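Local structure of CaaX farnesyltransferase alpha subunit Ram2 (Aspergillus fumigatus, 4L9P) at residues S243-S248 with S263-V268; Y247-I252 with S277-F282; A26-I31 with T57-A62; P51-A56 with I81-A86; K103-E108 with A137-L142. The protein forms, with the beta subunit Ram1, a protein farnesyltransferase, which probably transfers farnesyl groups to the cysteine of CaaX-ending proteins. The protein carries 1 engineered substitution. One frame throughout, in Å; residues are numbered along the deposited sequence.

Contact 1 of 5, residues S243-S248 with S263-V268; sequences SELQYS and SYARGV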
# COMPACT_ATOMS: atom_id res chain seq x y z
N SER A 243 24.72 -12.32 -19.23
CA SER A 243 24.23 -13.54 -18.62
C SER A 243 22.79 -13.37 -18.09
O SER A 243 21.92 -14.23 -18.28
CB SER A 243 25.17 -13.91 -17.45
OG SER A 243 24.69 -15.03 -16.72
N GLU A 244 22.52 -12.24 -17.46
CA GLU A 244 21.18 -12.03 -16.90
C GLU A 244 20.13 -11.80 -17.98
O GLU A 244 18.99 -12.21 -17.84
CB GLU A 244 21.23 -10.82 -15.96
CG GLU A 244 21.95 -11.19 -14.66
CD GLU A 244 21.20 -12.25 -13.87
OE1 GLU A 244 19.98 -12.07 -13.66
OE2 GLU A 244 21.84 -13.24 -13.42
N LEU A 245 20.55 -11.15 -19.06
CA LEU A 245 19.63 -11.01 -20.20
C LEU A 245 19.35 -12.36 -20.88
O LEU A 245 18.21 -12.64 -21.29
CB LEU A 245 20.17 -9.96 -21.19
CG LEU A 245 20.23 -8.53 -20.67
CD1 LEU A 245 20.96 -7.69 -21.68
CD2 LEU A 245 18.79 -7.97 -20.42
N GLN A 246 20.39 -13.20 -21.01
CA GLN A 246 20.14 -14.50 -21.59
C GLN A 246 19.22 -15.33 -20.71
O GLN A 246 18.31 -16.03 -21.21
CB GLN A 246 21.50 -15.23 -21.79
CG GLN A 246 21.38 -16.60 -22.41
CD GLN A 246 22.78 -17.18 -22.70
OE1 GLN A 246 23.41 -17.78 -21.83
NE2 GLN A 246 23.26 -16.97 -23.93
N TYR A 247 19.43 -15.25 -19.39
CA TYR A 247 18.57 -15.98 -18.46
C TYR A 247 17.10 -15.53 -18.63
O TYR A 247 16.15 -16.34 -18.70
CB TYR A 247 19.03 -15.75 -17.02
CG TYR A 247 18.13 -16.39 -15.98
CD1 TYR A 247 18.31 -17.74 -15.62
CD2 TYR A 247 17.13 -15.65 -15.34
CE1 TYR A 247 17.51 -18.32 -14.67
CE2 TYR A 247 16.30 -16.22 -14.42
CZ TYR A 247 16.49 -17.55 -14.07
OH TYR A 247 15.69 -18.10 -13.11
N SER A 248 16.93 -14.23 -18.70
CA SER A 248 15.58 -13.65 -18.89
C SER A 248 14.92 -14.16 -20.18
O SER A 248 13.73 -14.50 -20.13
CB SER A 248 15.65 -12.13 -18.90
OG SER A 248 16.17 -11.68 -17.66
N SER A 263 9.80 -7.28 -17.36
CA SER A 263 10.08 -6.13 -16.50
C SER A 263 11.50 -6.24 -15.94
O SER A 263 12.20 -5.25 -15.83
CB SER A 263 9.07 -6.06 -15.37
OG SER A 263 7.75 -5.89 -15.92
N TYR A 264 11.92 -7.44 -15.57
CA TYR A 264 13.28 -7.62 -15.04
C TYR A 264 14.29 -7.21 -16.13
O TYR A 264 15.24 -6.45 -15.87
CB TYR A 264 13.45 -9.08 -14.64
CG TYR A 264 14.80 -9.39 -14.09
CD1 TYR A 264 15.10 -9.05 -12.75
CD2 TYR A 264 15.79 -9.99 -14.87
CE1 TYR A 264 16.35 -9.32 -12.23
CE2 TYR A 264 17.08 -10.27 -14.35
CZ TYR A 264 17.34 -9.93 -13.04
OH TYR A 264 18.59 -10.16 -12.48
N ALA A 265 14.07 -7.64 -17.37
CA ALA A 265 15.01 -7.28 -18.45
C ALA A 265 15.06 -5.78 -18.70
O ALA A 265 16.14 -5.22 -18.93
CB ALA A 265 14.66 -8.02 -19.77
N ARG A 266 13.90 -5.12 -18.66
CA ARG A 266 13.93 -3.65 -18.74
C ARG A 266 14.79 -3.08 -17.62
O ARG A 266 15.55 -2.14 -17.85
CB ARG A 266 12.53 -3.06 -18.67
CG ARG A 266 11.70 -3.35 -19.90
CD ARG A 266 10.29 -2.92 -19.73
NE ARG A 266 9.47 -2.99 -20.95
CZ ARG A 266 9.28 -1.98 -21.81
NH1 ARG A 266 9.89 -0.82 -21.66
NH2 ARG A 266 8.45 -2.15 -22.84
N GLY A 267 14.65 -3.61 -16.42
CA GLY A 267 15.46 -3.11 -15.33
C GLY A 267 16.93 -3.38 -15.54
O GLY A 267 17.79 -2.53 -15.22
N VAL A 268 17.28 -4.55 -16.07
CA VAL A 268 18.70 -4.83 -16.34
C VAL A 268 19.27 -3.88 -17.38
O VAL A 268 20.38 -3.35 -17.20
CB VAL A 268 18.87 -6.27 -16.83
CG1 VAL A 268 20.34 -6.53 -17.27
CG2 VAL A 268 18.43 -7.25 -15.71
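Tyr264 reaches across from helix 259-272 and donates its phenolic OH to Glu244 OE1 of helix 238-254, 2.6 Å away. With CG anti to the backbone N (chi1 -180°), the tyrosine side chain stretches straight toward the facing helix, while the glutamate folds back at chi2 (-64°) so that its carboxylate meets the hydroxyl. The proton arrives from above the carboxylate plane. Nearer the CB end of the same ring, Ser248 OG lies in the ring plane at the edge, 3.3 Å from Tyr264 CD2; that hydroxyl is itself held by Glu244 O, which also accepts Ser248 N from its other face. Beside this polar cluster the helices, antiparallel with axes 9.7 Å apart, close over aliphatic groups: Leu245 CD2 packs on Val268 CG1 at 3.8 Å and brushes Ala265 CB. Glu244 also forms salt bridges to Arg203 and Arg207 of helix 197-208. Two arginines and a phenol around one buried carboxylate would be expected to stabilise its charged form.

Contact 2 of 5, residues Y247-I252 with S277-F282; sequences YSQSRI and SEWKDF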
# COMPACT_ATOMS: atom_id res chain seq x y z
N TYR A 247 19.43 -15.25 -19.39
CA TYR A 247 18.57 -15.98 -18.46
C TYR A 247 17.10 -15.53 -18.63
O TYR A 247 16.15 -16.34 -18.70
CB TYR A 247 19.03 -15.75 -17.02
CG TYR A 247 18.13 -16.39 -15.98
CD1 TYR A 247 18.31 -17.74 -15.62
CD2 TYR A 247 17.13 -15.65 -15.34
CE1 TYR A 247 17.51 -18.32 -14.67
CE2 TYR A 247 16.30 -16.22 -14.42
CZ TYR A 247 16.49 -17.55 -14.07
OH TYR A 247 15.69 -18.10 -13.11
N SER A 248 16.93 -14.23 -18.70
CA SER A 248 15.58 -13.65 -18.89
C SER A 248 14.92 -14.16 -20.18
O SER A 248 13.73 -14.50 -20.13
CB SER A 248 15.65 -12.13 -18.90
OG SER A 248 16.17 -11.68 -17.66
N GLN A 249 15.67 -14.16 -21.31
CA GLN A 249 15.10 -14.66 -22.55
C GLN A 249 14.69 -16.11 -22.38
O GLN A 249 13.64 -16.50 -22.85
CB GLN A 249 16.07 -14.51 -23.72
CG GLN A 249 16.30 -13.06 -24.09
CD GLN A 249 17.05 -12.90 -25.41
OE1 GLN A 249 17.57 -13.88 -25.96
NE2 GLN A 249 17.09 -11.68 -25.95
N SER A 250 15.53 -16.92 -21.75
CA SER A 250 15.19 -18.35 -21.60
C SER A 250 13.93 -18.55 -20.77
O SER A 250 13.12 -19.43 -21.06
CB SER A 250 16.31 -19.09 -20.89
OG SER A 250 17.45 -19.16 -21.71
N ARG A 251 13.75 -17.73 -19.74
CA ARG A 251 12.53 -17.85 -18.96
C ARG A 251 11.31 -17.35 -19.74
O ARG A 251 10.24 -17.94 -19.65
CB ARG A 251 12.65 -17.07 -17.65
CG ARG A 251 13.77 -17.56 -16.72
CD ARG A 251 13.54 -18.97 -16.11
NE ARG A 251 13.69 -20.07 -16.98
CZ ARG A 251 14.88 -20.53 -17.42
NH1 ARG A 251 16.00 -19.90 -17.08
NH2 ARG A 251 14.95 -21.61 -18.23
N ILE A 252 11.46 -16.25 -20.49
CA ILE A 252 10.36 -15.72 -21.33
C ILE A 252 9.87 -16.81 -22.29
O ILE A 252 8.65 -17.02 -22.45
CB ILE A 252 10.81 -14.48 -22.10
CG1 ILE A 252 10.88 -13.31 -21.07
CG2 ILE A 252 9.84 -14.16 -23.26
CD1 ILE A 252 11.63 -12.09 -21.64
N SER A 277 16.51 -1.51 -27.76
CA SER A 277 16.71 -2.08 -29.09
C SER A 277 17.64 -3.32 -29.10
O SER A 277 17.66 -4.08 -30.09
CB SER A 277 17.21 -1.00 -30.08
OG SER A 277 18.40 -0.43 -29.58
N GLU A 278 18.42 -3.55 -28.03
CA GLU A 278 19.14 -4.81 -27.94
C GLU A 278 18.25 -6.02 -28.08
O GLU A 278 18.73 -7.09 -28.43
CB GLU A 278 19.86 -4.97 -26.60
CG GLU A 278 21.04 -4.09 -26.48
CD GLU A 278 22.13 -4.66 -25.59
OE1 GLU A 278 22.02 -5.77 -24.93
OE2 GLU A 278 23.13 -3.92 -25.53
N TRP A 279 16.97 -5.87 -27.72
CA TRP A 279 16.04 -6.99 -27.83
C TRP A 279 15.01 -6.84 -28.96
O TRP A 279 13.98 -7.49 -28.94
CB TRP A 279 15.27 -7.18 -26.51
CG TRP A 279 16.04 -7.94 -25.48
CD1 TRP A 279 17.41 -8.19 -25.41
CD2 TRP A 279 15.45 -8.62 -24.40
NE1 TRP A 279 17.67 -8.99 -24.30
CE2 TRP A 279 16.48 -9.26 -23.67
CE3 TRP A 279 14.12 -8.77 -23.99
CZ2 TRP A 279 16.22 -10.03 -22.52
CZ3 TRP A 279 13.84 -9.51 -22.87
CH2 TRP A 279 14.89 -10.18 -22.15
N LYS A 280 15.32 -6.03 -29.96
CA LYS A 280 14.33 -5.77 -31.00
C LYS A 280 13.97 -7.07 -31.73
O LYS A 280 12.80 -7.36 -31.91
CB LYS A 280 14.85 -4.72 -31.97
CG LYS A 280 13.83 -4.26 -33.02
CD LYS A 280 14.46 -3.24 -33.95
CE LYS A 280 13.54 -2.96 -35.11
NZ LYS A 280 14.23 -2.16 -36.14
N ASP A 281 14.96 -7.86 -32.09
CA ASP A 281 14.67 -9.05 -32.86
C ASP A 281 14.00 -10.09 -31.98
O ASP A 281 13.10 -10.80 -32.42
CB ASP A 281 15.96 -9.61 -33.41
CG ASP A 281 16.50 -8.81 -34.55
OD1 ASP A 281 15.72 -8.08 -35.21
OD2 ASP A 281 17.72 -8.93 -34.80
N PHE A 282 14.44 -10.21 -30.72
CA PHE A 282 13.81 -11.14 -29.80
C PHE A 282 12.31 -10.76 -29.66
O PHE A 282 11.45 -11.63 -29.73
CB PHE A 282 14.49 -11.07 -28.44
CG PHE A 282 13.90 -11.99 -27.40
CD1 PHE A 282 14.09 -13.35 -27.52
CD2 PHE A 282 13.21 -11.49 -26.29
CE1 PHE A 282 13.61 -14.22 -26.59
CE2 PHE A 282 12.70 -12.36 -25.33
CZ PHE A 282 12.92 -13.74 -25.48
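Residues 247-252 form a continuous piece of helix 238-254, whereas 277-282 change course: a 3-10 turn at 277-278 gives way to Trp279, the N-cap residue, after which helix 280-284 starts. The backbones stay well apart, Gln249 and Phe282 being the nearest pair at 8.2 Å between CA atoms, and the gap is filled by side chains. Gln249, extended beyond CG (chi2 -169°), runs into the corner where two aromatic rings meet. Its CG sits over the centre of the Phe282 ring, 3.7 Å from the centroid, in a CH-pi contact, and its amide is stacked almost parallel to that ring, 6° from its plane. NE2 also lies over a face of Trp279, 3.2 Å above the plane and toward its rim. Ile252 adds both of its branches: CD1 touches Trp279 CZ3 at 3.6 Å and CG2 touches Phe282 CZ at 3.8 Å. Ser248 CB meets the indole edge in plane, 3.9 Å from Trp279 CH2. Beyond these residues Trp279 stacks on Trp309 of helix 304-317 and leans on Ala265 of helix 259-272, while Phe282 meets Phe286 edge-to-face; the indole thus joins three helices.

Contact 3 of 5, residues A26-I31 with T57-A62; sequences ASIKPI and TSYLRA. With EDO (1,2-ethanediol), chain G.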
# COMPACT_ATOMS: atom_id res chain seq x y z
N ALA A 26 1.94 -12.93 42.61
CA ALA A 26 1.36 -12.23 43.74
C ALA A 26 1.90 -10.84 44.00
O ALA A 26 1.15 -10.01 44.46
CB ALA A 26 1.51 -13.11 45.05
N SER A 27 3.18 -10.58 43.71
CA SER A 27 3.85 -9.31 44.05
C SER A 27 3.44 -8.13 43.20
O SER A 27 3.95 -7.02 43.43
CB SER A 27 5.41 -9.46 44.09
OG SER A 27 5.96 -9.61 42.75
N ILE A 28 2.53 -8.33 42.23
CA ILE A 28 2.12 -7.22 41.35
C ILE A 28 0.60 -7.22 41.15
O ILE A 28 0.00 -8.27 41.07
CB ILE A 28 2.93 -7.23 40.04
CG1 ILE A 28 2.86 -5.85 39.36
CG2 ILE A 28 2.50 -8.36 39.13
CD1 ILE A 28 3.80 -5.74 38.13
N LYS A 29 -0.03 -6.04 41.18
CA LYS A 29 -1.47 -5.89 40.99
C LYS A 29 -1.78 -5.54 39.54
O LYS A 29 -1.20 -4.60 39.03
CB LYS A 29 -2.04 -4.78 41.86
CG LYS A 29 -2.10 -5.20 43.36
CD LYS A 29 -2.42 -4.04 44.27
CE LYS A 29 -1.96 -4.35 45.69
NZ LYS A 29 -2.29 -3.22 46.63
N PRO A 30 -2.73 -6.24 38.93
CA PRO A 30 -3.05 -5.98 37.51
C PRO A 30 -3.76 -4.65 37.38
O PRO A 30 -4.33 -4.15 38.36
CB PRO A 30 -4.02 -7.12 37.16
CG PRO A 30 -4.57 -7.60 38.52
CD PRO A 30 -3.49 -7.37 39.50
N ILE A 31 -3.67 -4.05 36.20
CA ILE A 31 -4.39 -2.83 35.88
C ILE A 31 -5.58 -3.16 34.98
O ILE A 31 -5.39 -3.59 33.83
CB ILE A 31 -3.49 -1.82 35.16
CG1 ILE A 31 -2.34 -1.37 36.05
CG2 ILE A 31 -4.33 -0.60 34.65
CD1 ILE A 31 -1.41 -0.44 35.29
N THR A 57 -3.88 -9.50 29.74
CA THR A 57 -3.55 -8.13 29.36
C THR A 57 -3.57 -7.13 30.51
O THR A 57 -2.83 -6.15 30.46
CB THR A 57 -4.47 -7.63 28.18
OG1 THR A 57 -5.85 -7.77 28.57
CG2 THR A 57 -4.18 -8.42 26.88
N SER A 58 -4.40 -7.37 31.54
CA SER A 58 -4.36 -6.52 32.72
C SER A 58 -3.03 -6.69 33.50
O SER A 58 -2.46 -5.71 34.00
CB SER A 58 -5.59 -6.80 33.60
OG SER A 58 -6.80 -6.55 32.87
N TYR A 59 -2.49 -7.90 33.53
CA TYR A 59 -1.14 -8.10 34.10
C TYR A 59 -0.07 -7.47 33.18
O TYR A 59 0.91 -6.93 33.66
CB TYR A 59 -0.85 -9.61 34.36
CG TYR A 59 -1.42 -10.03 35.70
CD1 TYR A 59 -2.74 -10.44 35.82
CD2 TYR A 59 -0.68 -9.86 36.84
CE1 TYR A 59 -3.29 -10.77 37.09
CE2 TYR A 59 -1.23 -10.16 38.08
CZ TYR A 59 -2.51 -10.62 38.17
OH TYR A 59 -3.07 -10.95 39.40
N LEU A 60 -0.28 -7.52 31.85
CA LEU A 60 0.71 -6.91 30.97
C LEU A 60 0.77 -5.38 31.19
O LEU A 60 1.86 -4.78 31.22
CB LEU A 60 0.34 -7.23 29.49
CG LEU A 60 1.46 -6.72 28.55
CD1 LEU A 60 2.75 -7.51 28.72
CD2 LEU A 60 1.01 -6.70 27.07
N ARG A 61 -0.39 -4.76 31.36
CA ARG A 61 -0.39 -3.33 31.65
C ARG A 61 0.45 -3.03 32.90
O ARG A 61 1.23 -2.09 32.92
CB ARG A 61 -1.81 -2.78 31.86
CG ARG A 61 -2.51 -2.47 30.55
CD ARG A 61 -3.83 -1.70 30.77
NE ARG A 61 -4.82 -2.68 31.17
CZ ARG A 61 -5.62 -3.37 30.36
NH1 ARG A 61 -5.69 -3.15 29.03
NH2 ARG A 61 -6.39 -4.27 30.92
N ALA A 62 0.30 -3.86 33.93
CA ALA A 62 1.04 -3.63 35.16
C ALA A 62 2.54 -3.81 34.99
O ALA A 62 3.33 -3.01 35.49
CB ALA A 62 0.51 -4.59 36.28
C1 EDO G . -7.81 -5.85 26.77
O1 EDO G . -6.97 -5.30 27.77
C2 EDO G . -7.64 -5.12 25.46
O2 EDO G . -6.26 -5.08 25.04
O HOH W 1 -1.45 -10.72 41.53
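Part of an N-terminal loop, residues 28-31, runs extended against helix 51-65 and is pinned to it where the alpha subunit meets Ram1. Ile31 provides both polar anchors. Its N donates to Ser58 O (3.0 Å, 160°), and its O is gripped side-on by Arg61, through NE at 2.9 Å and NH2 at 3.2 Å. The oxygen lies in the guanidinium plane; the bend of the arginine at chi3 (-79°) turns that edge toward the loop. Arg61 NH1 instead reaches His194 O of the Ram1 chain and O1 of a 1,2-ethanediol, probably from the crystallisation liquor, at 2.8 Å. Farther back, Pro30 lies alongside Tyr59, its CB 3.8 Å from the ring centroid over one face. A water joins Ile28 O to Tyr59 OH at the ring's edge. Ala62 CB fits against Lys29 O, 3.2 Å away, with Ile28 CD1 packed at 3.9 Å. This is a short extended segment docked on a helix, with one arginine tying together loop, helix and partner subunit at the interface of the prenyltransferase heterodimer.

Contact 4 of 5, residues P51-A56 with I81-A86; sequences PEYLEA and ISMNPA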
# COMPACT_ATOMS: atom_id res chain seq x y z
N PRO A 51 -12.27 -14.08 29.19
CA PRO A 51 -11.69 -13.85 30.53
C PRO A 51 -10.16 -14.05 30.56
O PRO A 51 -9.45 -13.26 31.21
CB PRO A 51 -12.43 -14.85 31.43
CG PRO A 51 -13.25 -15.70 30.49
CD PRO A 51 -13.38 -15.04 29.20
N GLU A 52 -9.65 -15.05 29.83
CA GLU A 52 -8.20 -15.31 29.88
C GLU A 52 -7.42 -14.14 29.29
O GLU A 52 -6.36 -13.76 29.80
CB GLU A 52 -7.86 -16.58 29.08
CG GLU A 52 -8.43 -17.84 29.69
CD GLU A 52 -9.88 -18.13 29.30
OE1 GLU A 52 -10.59 -17.28 28.68
OE2 GLU A 52 -10.32 -19.25 29.64
N TYR A 53 -7.92 -13.58 28.18
CA TYR A 53 -7.23 -12.47 27.53
C TYR A 53 -7.37 -11.20 28.36
O TYR A 53 -6.41 -10.43 28.48
CB TYR A 53 -7.80 -12.30 26.12
CG TYR A 53 -7.08 -11.25 25.26
CD1 TYR A 53 -5.86 -11.57 24.64
CD2 TYR A 53 -7.59 -9.96 25.10
CE1 TYR A 53 -5.19 -10.67 23.85
CE2 TYR A 53 -6.95 -9.04 24.25
CZ TYR A 53 -5.76 -9.39 23.66
OH TYR A 53 -5.16 -8.50 22.82
N LEU A 54 -8.55 -10.94 28.94
CA LEU A 54 -8.71 -9.78 29.83
C LEU A 54 -7.71 -9.87 30.98
O LEU A 54 -7.02 -8.89 31.29
CB LEU A 54 -10.14 -9.68 30.42
CG LEU A 54 -11.28 -9.20 29.55
CD1 LEU A 54 -12.60 -9.40 30.33
CD2 LEU A 54 -10.99 -7.72 29.22
N GLU A 55 -7.59 -11.04 31.59
CA GLU A 55 -6.71 -11.15 32.75
C GLU A 55 -5.24 -10.97 32.33
O GLU A 55 -4.50 -10.16 32.93
CB GLU A 55 -6.86 -12.50 33.46
CG GLU A 55 -5.97 -12.49 34.70
CD GLU A 55 -5.92 -13.77 35.46
OE1 GLU A 55 -5.63 -14.84 34.89
OE2 GLU A 55 -6.12 -13.67 36.66
N ALA A 56 -4.82 -11.68 31.28
CA ALA A 56 -3.42 -11.61 30.85
C ALA A 56 -3.04 -10.17 30.52
O ALA A 56 -1.96 -9.66 30.90
CB ALA A 56 -3.16 -12.58 29.66
N ILE A 81 0.86 -13.56 23.15
CA ILE A 81 1.11 -13.87 21.73
C ILE A 81 0.37 -15.11 21.26
O ILE A 81 -0.13 -15.12 20.10
CB ILE A 81 2.65 -13.94 21.44
CG1 ILE A 81 3.20 -12.52 21.47
CG2 ILE A 81 2.94 -14.64 20.08
CD1 ILE A 81 4.76 -12.44 21.57
N SER A 82 0.27 -16.12 22.13
CA SER A 82 -0.49 -17.33 21.76
C SER A 82 -1.97 -17.00 21.54
O SER A 82 -2.63 -17.64 20.73
CB SER A 82 -0.32 -18.44 22.82
OG SER A 82 -1.18 -18.28 23.95
N MET A 83 -2.50 -16.02 22.26
CA MET A 83 -3.90 -15.62 22.08
C MET A 83 -4.12 -14.63 20.96
O MET A 83 -5.15 -14.66 20.29
CB MET A 83 -4.47 -15.04 23.39
CG MET A 83 -4.66 -16.14 24.46
SD MET A 83 -5.33 -15.42 25.98
CE MET A 83 -3.88 -14.74 26.69
N ASN A 84 -3.15 -13.75 20.74
CA ASN A 84 -3.27 -12.66 19.75
C ASN A 84 -1.88 -12.27 19.24
O ASN A 84 -1.23 -11.39 19.81
CB ASN A 84 -3.95 -11.46 20.36
CG ASN A 84 -4.07 -10.31 19.39
OD1 ASN A 84 -3.79 -10.46 18.18
ND2 ASN A 84 -4.46 -9.14 19.90
N PRO A 85 -1.42 -12.93 18.19
CA PRO A 85 -0.08 -12.64 17.69
C PRO A 85 -0.04 -11.29 16.95
O PRO A 85 1.04 -10.85 16.60
CB PRO A 85 0.20 -13.78 16.70
CG PRO A 85 -1.12 -14.18 16.23
CD PRO A 85 -2.05 -14.05 17.45
N ALA A 86 -1.17 -10.63 16.77
CA ALA A 86 -1.17 -9.29 16.16
C ALA A 86 -1.19 -8.16 17.21
O ALA A 86 -1.54 -7.02 16.91
CB ALA A 86 -2.36 -9.16 15.19
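Met83, near the end of helix 71-83, lays its side chain against the first turns of helix 51-65. The thioether bends at chi3 (-80°), bringing CE to within 3.7 Å of Ala56 CB, while SD rests 3.8 Å from Tyr53 CA. The sulfur also lies at the edge of the Tyr53 ring, 5.4 Å from its centroid, in a Met-aromatic contact, and Met83 CB touches CD1 of the same ring at 3.9 Å. The two helices come from the helical-hairpin array of the prenyltransferase alpha subunit, and residues 81-86 fall in one of its family repeats. Tyr53, its ring swung opposite the backbone N (chi1 -174°), extends past Met83 to Asn84, the first residue beyond the helix: Asn84 ND2 donates to Tyr53 OH at 3.1 Å, nearly straight at 168° and in its own amide plane. The other amide atom, Asn84 OD1, accepts Ala86 N at 3.0 Å in an Asx turn, which helps fix the orientation of the amide. Tyr53 OH is further hydrogen-bonded to Asp148 OD2 of the Ram1 chain.

Contact 5 of 5, residues K103-E108 with A137-L142; sequences KDLNEE and AHFPTL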
# COMPACT_ATOMS: atom_id res chain seq x y z
N LYS A 103 18.83 -13.14 27.40
CA LYS A 103 18.32 -14.48 27.06
C LYS A 103 19.04 -15.05 25.83
O LYS A 103 19.56 -14.31 24.96
CB LYS A 103 16.82 -14.36 26.70
CG LYS A 103 15.97 -13.86 27.89
CD LYS A 103 16.08 -14.84 29.14
CE LYS A 103 15.54 -16.26 28.79
NZ LYS A 103 15.73 -17.25 29.92
N ASP A 104 19.01 -16.36 25.71
CA ASP A 104 19.62 -17.07 24.57
C ASP A 104 18.71 -16.82 23.34
O ASP A 104 17.56 -17.28 23.28
CB ASP A 104 19.64 -18.58 24.92
CG ASP A 104 20.30 -19.45 23.85
OD1 ASP A 104 20.12 -19.22 22.64
OD2 ASP A 104 21.06 -20.39 24.23
N LEU A 105 19.24 -16.10 22.37
CA LEU A 105 18.38 -15.77 21.22
C LEU A 105 18.36 -16.88 20.21
O LEU A 105 17.44 -16.85 19.34
CB LEU A 105 18.86 -14.46 20.58
CG LEU A 105 18.84 -13.23 21.52
CD1 LEU A 105 19.15 -11.96 20.75
CD2 LEU A 105 17.53 -13.08 22.31
N ASN A 106 19.25 -17.86 20.26
CA ASN A 106 19.07 -19.06 19.45
C ASN A 106 17.80 -19.75 19.85
O ASN A 106 17.02 -20.21 18.98
CB ASN A 106 20.23 -20.07 19.61
CG ASN A 106 21.53 -19.54 19.07
OD1 ASN A 106 21.56 -18.85 18.05
ND2 ASN A 106 22.63 -19.87 19.77
N GLU A 107 17.57 -19.85 21.16
CA GLU A 107 16.33 -20.47 21.64
C GLU A 107 15.10 -19.61 21.31
O GLU A 107 14.04 -20.16 20.96
CB GLU A 107 16.41 -20.74 23.16
CG GLU A 107 17.36 -21.87 23.44
CD GLU A 107 17.54 -22.14 24.90
OE1 GLU A 107 16.99 -21.36 25.73
OE2 GLU A 107 18.26 -23.14 25.22
N GLU A 108 15.24 -18.30 21.35
CA GLU A 108 14.15 -17.43 20.93
C GLU A 108 13.82 -17.65 19.45
O GLU A 108 12.60 -17.68 19.11
CB GLU A 108 14.47 -15.95 21.22
CG GLU A 108 13.38 -14.97 20.71
CD GLU A 108 12.04 -14.96 21.46
OE1 GLU A 108 11.81 -15.79 22.38
OE2 GLU A 108 11.16 -14.11 21.12
N ALA A 137 26.29 -9.55 18.31
CA ALA A 137 26.85 -10.24 19.48
C ALA A 137 26.26 -11.65 19.55
O ALA A 137 26.96 -12.61 19.89
CB ALA A 137 26.52 -9.46 20.71
N HIS A 138 25.01 -11.81 19.09
CA HIS A 138 24.37 -13.12 19.17
C HIS A 138 24.44 -13.91 17.85
O HIS A 138 24.45 -15.16 17.85
CB HIS A 138 22.88 -12.94 19.53
CG HIS A 138 22.66 -12.39 20.90
ND1 HIS A 138 22.72 -11.04 21.19
CD2 HIS A 138 22.42 -13.02 22.08
CE1 HIS A 138 22.49 -10.86 22.48
NE2 HIS A 138 22.34 -12.05 23.05
N PHE A 139 24.40 -13.20 16.73
CA PHE A 139 24.40 -13.82 15.42
C PHE A 139 25.47 -13.17 14.57
O PHE A 139 25.21 -12.36 13.69
CB PHE A 139 23.02 -13.59 14.74
CG PHE A 139 21.89 -14.12 15.58
CD1 PHE A 139 21.63 -15.50 15.62
CD2 PHE A 139 21.10 -13.25 16.32
CE1 PHE A 139 20.59 -16.03 16.37
CE2 PHE A 139 20.01 -13.77 17.09
CZ PHE A 139 19.74 -15.16 17.11
N PRO A 140 26.73 -13.56 14.81
CA PRO A 140 27.79 -12.83 14.09
C PRO A 140 27.81 -13.15 12.61
O PRO A 140 28.26 -12.32 11.80
CB PRO A 140 29.09 -13.30 14.77
CG PRO A 140 28.72 -14.61 15.49
CD PRO A 140 27.25 -14.44 15.89
N THR A 141 27.31 -14.33 12.27
CA THR A 141 27.25 -14.74 10.86
C THR A 141 25.90 -15.39 10.62
O THR A 141 25.17 -15.72 11.57
CB THR A 141 28.34 -15.76 10.50
OG1 THR A 141 28.26 -16.91 11.36
CG2 THR A 141 29.74 -15.11 10.53
N LEU A 142 25.60 -15.59 9.35
CA LEU A 142 24.33 -16.19 8.94
C LEU A 142 24.17 -17.55 9.65
O LEU A 142 25.01 -18.46 9.47
CB LEU A 142 24.42 -16.42 7.42
CG LEU A 142 23.21 -17.14 6.84
CD1 LEU A 142 21.90 -16.33 6.98
CD2 LEU A 142 23.46 -17.49 5.38
O HOH W 2 24.13 -17.77 17.08
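Lys103 approaches His138 through its backbone alone, O standing 4.1 Å from NE2, while its ammonium group turns to a salt bridge with Glu71. Asp104 follows as the N-cap of helix 105-118: OD1 takes Glu107 N at 3.0 Å and, more weakly, Asn106 N. That cap sets the first turn, from which Leu105 points at the loop 137-142. Leu105 CD1 sits over the centre of the His138 ring, 3.6 Å from the centroid, a CH-pi contact. The imidazole is held from elsewhere as well, ND1 being hydrogen-bonded to Ser135 OG. Leu105 CB meets Phe139 CZ at 3.6 Å, and Leu105 O lies at the edge of that ring, in its plane. Next, Asn106 OD1 comes 3.4 Å from Phe139 CE1, with amide and ring planes 73° apart; a water bridges this oxygen to His138 O, 3.0 and 2.7 Å away. Around them, Leu105 packs on Leu98 and Phe99 of helix 88-100 and on Leu132 of helix 123-133, where Phe139 also covers Met133, so the loop after helix 123-133 folds back over the start of helix 105-118.

How the contacts relate
Contacts 1 and 2 form one packed unit: they share Tyr247 and Ser248 on helix 238-254, their centres lie about 8 Å apart, and Ala265 CB of contact 1 touches Trp279 CH2 of contact 2 at 3.2 Å. Toward the N-terminal end of the chain, contacts 3 and 4 use successive parts of helix 51-65, with centres about 14 Å apart. Asp148 OD2 of the Ram1 chain joins them at the subunit interface, hydrogen-bonded to both the 1,2-ethanediol of contact 3 and Tyr53 OH of contact 4. Contact 5 stands nearer to this pair, its nearest atoms about 7 Å from contact 4, without touching. Contacts 1 and 3, centres about 57 Å apart, lie on opposite sides of the chain's centre.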